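Local coordinates for putative signal recognition particle protein (Chaetomium thermophilum, PDB 5CK4) that binds guanine nucleotides as the Arf-like GTPase beta subunit of the signal recognition particle receptor at the endoplasmic reticulum membrane, here in its GDP-bound form, at residues L19-L24 and Y158-K163; H129-S134 and L196-H201. All blocks are in the same frame, centred on the assembly; numbering follows the deposited sequence.

Interaction 1 (L19-L24 and Y158-K163)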
# COMPACT_ATOMS: atom_id res chain seq x y z
N LEU A 19 19.46 4.72 0.83
CA LEU A 19 18.77 3.53 0.35
C LEU A 19 17.39 3.90 -0.19
O LEU A 19 16.83 4.92 0.21
CB LEU A 19 18.62 2.51 1.49
CG LEU A 19 19.86 1.73 1.94
CD1 LEU A 19 19.52 0.89 3.16
CD2 LEU A 19 20.38 0.84 0.82
N PRO A 20 16.84 3.08 -1.09
CA PRO A 20 15.50 3.39 -1.61
C PRO A 20 14.42 3.22 -0.53
O PRO A 20 14.67 2.55 0.47
CB PRO A 20 15.32 2.37 -2.73
CG PRO A 20 16.24 1.25 -2.38
CD PRO A 20 17.41 1.87 -1.71
N SER A 21 13.25 3.83 -0.76
CA SER A 21 12.16 3.86 0.22
C SER A 21 10.95 3.01 -0.14
O SER A 21 10.58 2.85 -1.31
CB SER A 21 11.68 5.30 0.42
OG SER A 21 12.47 5.99 1.38
N VAL A 22 10.31 2.47 0.89
CA VAL A 22 9.01 1.81 0.76
C VAL A 22 8.03 2.52 1.70
O VAL A 22 8.21 2.53 2.92
CB VAL A 22 9.13 0.31 1.10
CG1 VAL A 22 7.77 -0.37 1.08
CG2 VAL A 22 10.12 -0.38 0.12
N LEU A 23 6.98 3.13 1.13
CA LEU A 23 5.96 3.77 1.95
C LEU A 23 5.05 2.75 2.61
O LEU A 23 4.46 1.89 1.95
CB LEU A 23 5.10 4.75 1.14
CG LEU A 23 5.66 6.16 0.88
CD1 LEU A 23 4.71 6.94 -0.01
CD2 LEU A 23 5.91 6.90 2.19
N LEU A 24 4.91 2.87 3.92
CA LEU A 24 4.01 2.02 4.67
C LEU A 24 2.73 2.84 4.95
O LEU A 24 2.77 3.82 5.69
CB LEU A 24 4.69 1.57 5.97
CG LEU A 24 3.87 0.69 6.92
CD1 LEU A 24 3.39 -0.55 6.20
CD2 LEU A 24 4.69 0.33 8.16
N TYR A 158 20.09 13.17 1.86
CA TYR A 158 18.88 12.80 2.59
C TYR A 158 17.67 12.65 1.67
O TYR A 158 16.53 12.86 2.09
CB TYR A 158 18.59 13.81 3.71
CG TYR A 158 19.01 15.23 3.41
CD1 TYR A 158 18.21 16.07 2.64
CD2 TYR A 158 20.20 15.74 3.90
CE1 TYR A 158 18.60 17.37 2.37
CE2 TYR A 158 20.60 17.03 3.64
CZ TYR A 158 19.79 17.85 2.87
OH TYR A 158 20.18 19.14 2.61
N LYS A 159 17.93 12.29 0.42
CA LYS A 159 16.86 12.00 -0.52
C LYS A 159 16.83 10.51 -0.83
O LYS A 159 17.86 9.90 -1.10
CB LYS A 159 17.05 12.81 -1.81
CG LYS A 159 17.00 14.32 -1.61
CD LYS A 159 15.62 14.78 -1.14
CE LYS A 159 14.56 14.53 -2.21
NZ LYS A 159 13.19 14.90 -1.76
N SER A 160 15.63 9.93 -0.79
CA SER A 160 15.49 8.50 -1.04
C SER A 160 14.44 8.22 -2.11
O SER A 160 13.33 8.76 -2.08
CB SER A 160 15.11 7.77 0.25
OG SER A 160 14.90 6.39 0.00
N LYS A 161 14.80 7.37 -3.07
CA LYS A 161 13.89 7.02 -4.16
C LYS A 161 12.77 6.08 -3.70
O LYS A 161 13.03 5.03 -3.11
CB LYS A 161 14.69 6.40 -5.31
CG LYS A 161 13.88 6.05 -6.54
CD LYS A 161 14.80 5.91 -7.76
CE LYS A 161 14.05 5.38 -8.98
NZ LYS A 161 13.46 4.03 -8.71
N LEU A 162 11.53 6.48 -3.96
CA LEU A 162 10.37 5.64 -3.64
C LEU A 162 10.24 4.50 -4.65
O LEU A 162 10.10 4.75 -5.85
CB LEU A 162 9.10 6.48 -3.64
CG LEU A 162 7.82 5.72 -3.31
CD1 LEU A 162 7.88 5.13 -1.91
CD2 LEU A 162 6.61 6.64 -3.47
N LYS A 163 10.29 3.26 -4.18
CA LYS A 163 10.25 2.12 -5.10
C LYS A 163 9.09 1.15 -4.88
O LYS A 163 8.82 0.29 -5.72
CB LYS A 163 11.57 1.36 -5.09
CG LYS A 163 12.76 2.19 -5.58
CD LYS A 163 13.86 1.31 -6.16
CE LYS A 163 13.45 0.69 -7.49
NZ LYS A 163 14.63 0.19 -8.27
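Ser21 meets Lys161 and Lys163 through the flat groups that matter here, the backbone peptides. Ser21 N donates to Lys161 O at 2.6 Å, and Lys163 N donates to Ser21 O at 2.9 Å, both bonds nearly straight at the hydrogen. This is the parallel bridge of Ser21 with Leu162 in the central sheet of a P-loop GTPase. Strand 21-25 runs into the nucleotide-binding loop that carries Lys32 and Thr33, and it also pairs with strand 112-115. The two short strand segments lie 60° apart in direction, and the pairing continues past the bridge through backbone bonds of Leu23 with Ala164 and Ile166.

On the Ser21 side of the sheet, two hydroxyls meet: Ser21 OG donates to Ser160 OG at 2.8 Å. Ser160 OG in turn points to Leu19 O, though a separation of 2.4 Å is too short to trust in detail. With an alanine in place of Ser21, the backbone pairing could persist, but the Ser160 hydroxyl would probably lose one partner and be less firmly fixed in rotation.

Leu162 has CG anti to its backbone nitrogen (chi1 180°), which carries CD1 forward and over toward strand 21-25, 3.6 Å from Ser21 O. The same methyl packs 3.7 Å from Leu23 CG, and the two leucine side chains cross at about a right angle. Next to the bridge, Lys163 lays the start of its chain against the ring of Pro20, with CG 3.8 Å from Pro20 CB.

Interaction 2 (H129-S134 and L196-H201)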
# COMPACT_ATOMS: atom_id res chain seq x y z
N HIS A 129 2.85 12.16 -2.69
CA HIS A 129 4.02 11.41 -3.15
C HIS A 129 3.68 10.47 -4.30
O HIS A 129 4.50 10.24 -5.19
CB HIS A 129 4.63 10.60 -2.00
CG HIS A 129 5.16 11.43 -0.87
ND1 HIS A 129 6.09 12.43 -1.06
CD2 HIS A 129 4.90 11.40 0.46
CE1 HIS A 129 6.38 12.98 0.10
NE2 HIS A 129 5.67 12.38 1.04
N LEU A 130 2.48 9.90 -4.28
CA LEU A 130 2.10 8.89 -5.26
C LEU A 130 1.74 9.49 -6.62
O LEU A 130 1.74 8.79 -7.63
CB LEU A 130 0.98 8.00 -4.71
CG LEU A 130 1.32 7.36 -3.35
CD1 LEU A 130 0.15 6.58 -2.74
CD2 LEU A 130 2.54 6.48 -3.47
N LEU A 131 1.45 10.79 -6.65
CA LEU A 131 1.08 11.47 -7.89
C LEU A 131 2.30 11.85 -8.74
O LEU A 131 2.19 12.04 -9.95
CB LEU A 131 0.28 12.73 -7.56
CG LEU A 131 -1.12 12.49 -6.96
CD1 LEU A 131 -1.73 13.80 -6.48
CD2 LEU A 131 -2.02 11.82 -7.99
N ASN A 132 3.45 11.94 -8.08
CA ASN A 132 4.67 12.47 -8.67
C ASN A 132 5.34 11.48 -9.62
O ASN A 132 5.65 10.36 -9.23
CB ASN A 132 5.63 12.84 -7.53
CG ASN A 132 6.72 13.79 -7.95
OD1 ASN A 132 7.23 13.72 -9.07
ND2 ASN A 132 7.10 14.68 -7.05
N PRO A 133 5.59 11.90 -10.88
CA PRO A 133 6.27 11.06 -11.88
C PRO A 133 7.57 10.42 -11.38
O PRO A 133 7.89 9.30 -11.78
CB PRO A 133 6.56 12.04 -13.01
CG PRO A 133 5.44 13.03 -12.92
CD PRO A 133 5.15 13.18 -11.44
N SER A 134 8.31 11.12 -10.52
CA SER A 134 9.53 10.56 -9.93
C SER A 134 9.67 10.97 -8.47
O SER A 134 10.40 11.91 -8.15
CB SER A 134 10.77 10.99 -10.72
OG SER A 134 11.93 10.37 -10.21
N LEU A 196 -1.56 6.40 -8.12
CA LEU A 196 -0.49 5.77 -8.89
C LEU A 196 -0.90 5.64 -10.36
O LEU A 196 -0.07 5.70 -11.26
CB LEU A 196 -0.16 4.39 -8.32
CG LEU A 196 0.57 4.46 -6.97
CD1 LEU A 196 0.67 3.08 -6.33
CD2 LEU A 196 1.96 5.10 -7.13
N GLN A 197 -2.19 5.45 -10.57
CA GLN A 197 -2.73 5.36 -11.93
C GLN A 197 -2.60 6.70 -12.65
O GLN A 197 -2.24 6.74 -13.83
CB GLN A 197 -4.19 4.90 -11.91
CG GLN A 197 -4.83 4.80 -13.30
CD GLN A 197 -6.25 4.24 -13.24
OE1 GLN A 197 -6.50 3.27 -12.52
NE2 GLN A 197 -7.18 4.86 -13.96
N LYS A 198 -2.90 7.79 -11.95
CA LYS A 198 -2.79 9.13 -12.55
C LYS A 198 -1.33 9.45 -12.83
O LYS A 198 -1.00 10.10 -13.83
CB LYS A 198 -3.36 10.19 -11.62
CG LYS A 198 -4.87 10.15 -11.48
CD LYS A 198 -5.33 11.21 -10.49
CE LYS A 198 -6.83 11.25 -10.42
NZ LYS A 198 -7.33 12.47 -9.75
N ARG A 199 -0.45 8.99 -11.94
CA ARG A 199 0.99 9.14 -12.14
C ARG A 199 1.43 8.47 -13.45
O ARG A 199 2.17 9.06 -14.23
CB ARG A 199 1.75 8.53 -10.96
CG ARG A 199 3.26 8.55 -11.10
CD ARG A 199 3.92 7.90 -9.89
NE ARG A 199 5.38 7.79 -10.03
CZ ARG A 199 6.00 6.67 -10.37
NH1 ARG A 199 5.30 5.57 -10.58
NH2 ARG A 199 7.32 6.64 -10.47
N PHE A 200 0.98 7.24 -13.68
CA PHE A 200 1.32 6.51 -14.91
C PHE A 200 0.87 7.29 -16.14
O PHE A 200 1.54 7.30 -17.17
CB PHE A 200 0.68 5.12 -14.91
CG PHE A 200 0.81 4.39 -16.22
CD1 PHE A 200 1.95 3.65 -16.50
CD2 PHE A 200 -0.20 4.44 -17.17
CE1 PHE A 200 2.08 2.97 -17.71
CE2 PHE A 200 -0.08 3.76 -18.37
CZ PHE A 200 1.06 3.02 -18.64
N HIS A 201 -0.27 7.95 -16.01
CA HIS A 201 -0.87 8.65 -17.14
C HIS A 201 -0.32 10.05 -17.40
O HIS A 201 -0.58 10.65 -18.44
CB HIS A 201 -2.38 8.69 -16.97
CG HIS A 201 -3.05 7.42 -17.37
ND1 HIS A 201 -3.91 6.74 -16.53
CD2 HIS A 201 -2.97 6.69 -18.51
CE1 HIS A 201 -4.34 5.65 -17.14
NE2 HIS A 201 -3.80 5.60 -18.35
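An Asx turn follows helix 123-131, and Arg199 of helix 180-201 grips the backbone of that turn. Within it, Asn132 OD1 accepts from Ser134 N at 3.2 Å, the donor standing above the carboxamide plane. Arg199 leaves its helix with CG anti to the backbone nitrogen (chi1 176°) and runs extended as far as NE, carrying the guanidinium to the carbonyls of the turn. NE donates to Asn132 O at 2.7 Å; that oxygen lies in the guanidinium plane, but the bond is bent, with an angle of 137° at the hydrogen. NH2 adds a weak bond to Pro133 O at 3.0 Å. NH1 bonds to Ser210 O, so the group is gripped from two loops and its rotation is largely fixed.

The aliphatic part of Arg199 also packs on the helix end, CD lying 3.3 Å from Leu130 O. About one turn earlier in helix 180-201 the contact is apolar: Leu196 sends CD2 to within 3.9 Å of Leu130 CB, the two leucines crossing at a slant. Toward the outer side, Leu131 and the extended chain of Lys198 lie side by side and point the same way, CD2 of Leu131 being 4.2 Å from Lys198 CD. Two helices packed next to each other over the same face of a central sheet are a feature of the three-layer alpha/beta fold of P-loop GTPases.

How the interactions relate
Leu130 joins the two contacts. Its CD2 atom, at the helix side of interaction 2, sits 4.1 Å from Leu162 CD2 and likewise 4.1 Å from Leu23 CD1, both in interaction 1, while Leu23 CD1 also lies 4.2 Å from His129 CB. Interaction 1 thus supplies sheet and interaction 2 the helices laid over it, with centres 15 Å apart. Strand 159-170 is followed by helix 180-201, and the segments of the two contacts alternate along the chain. Neither contact lines the nucleotide pocket: the Leu23 side chain is about 13 Å from the bound GDP and about 9 Å from the side chain of Lys32, which binds it; Leu130 is about 12 Å from Lys32, side chain to side chain.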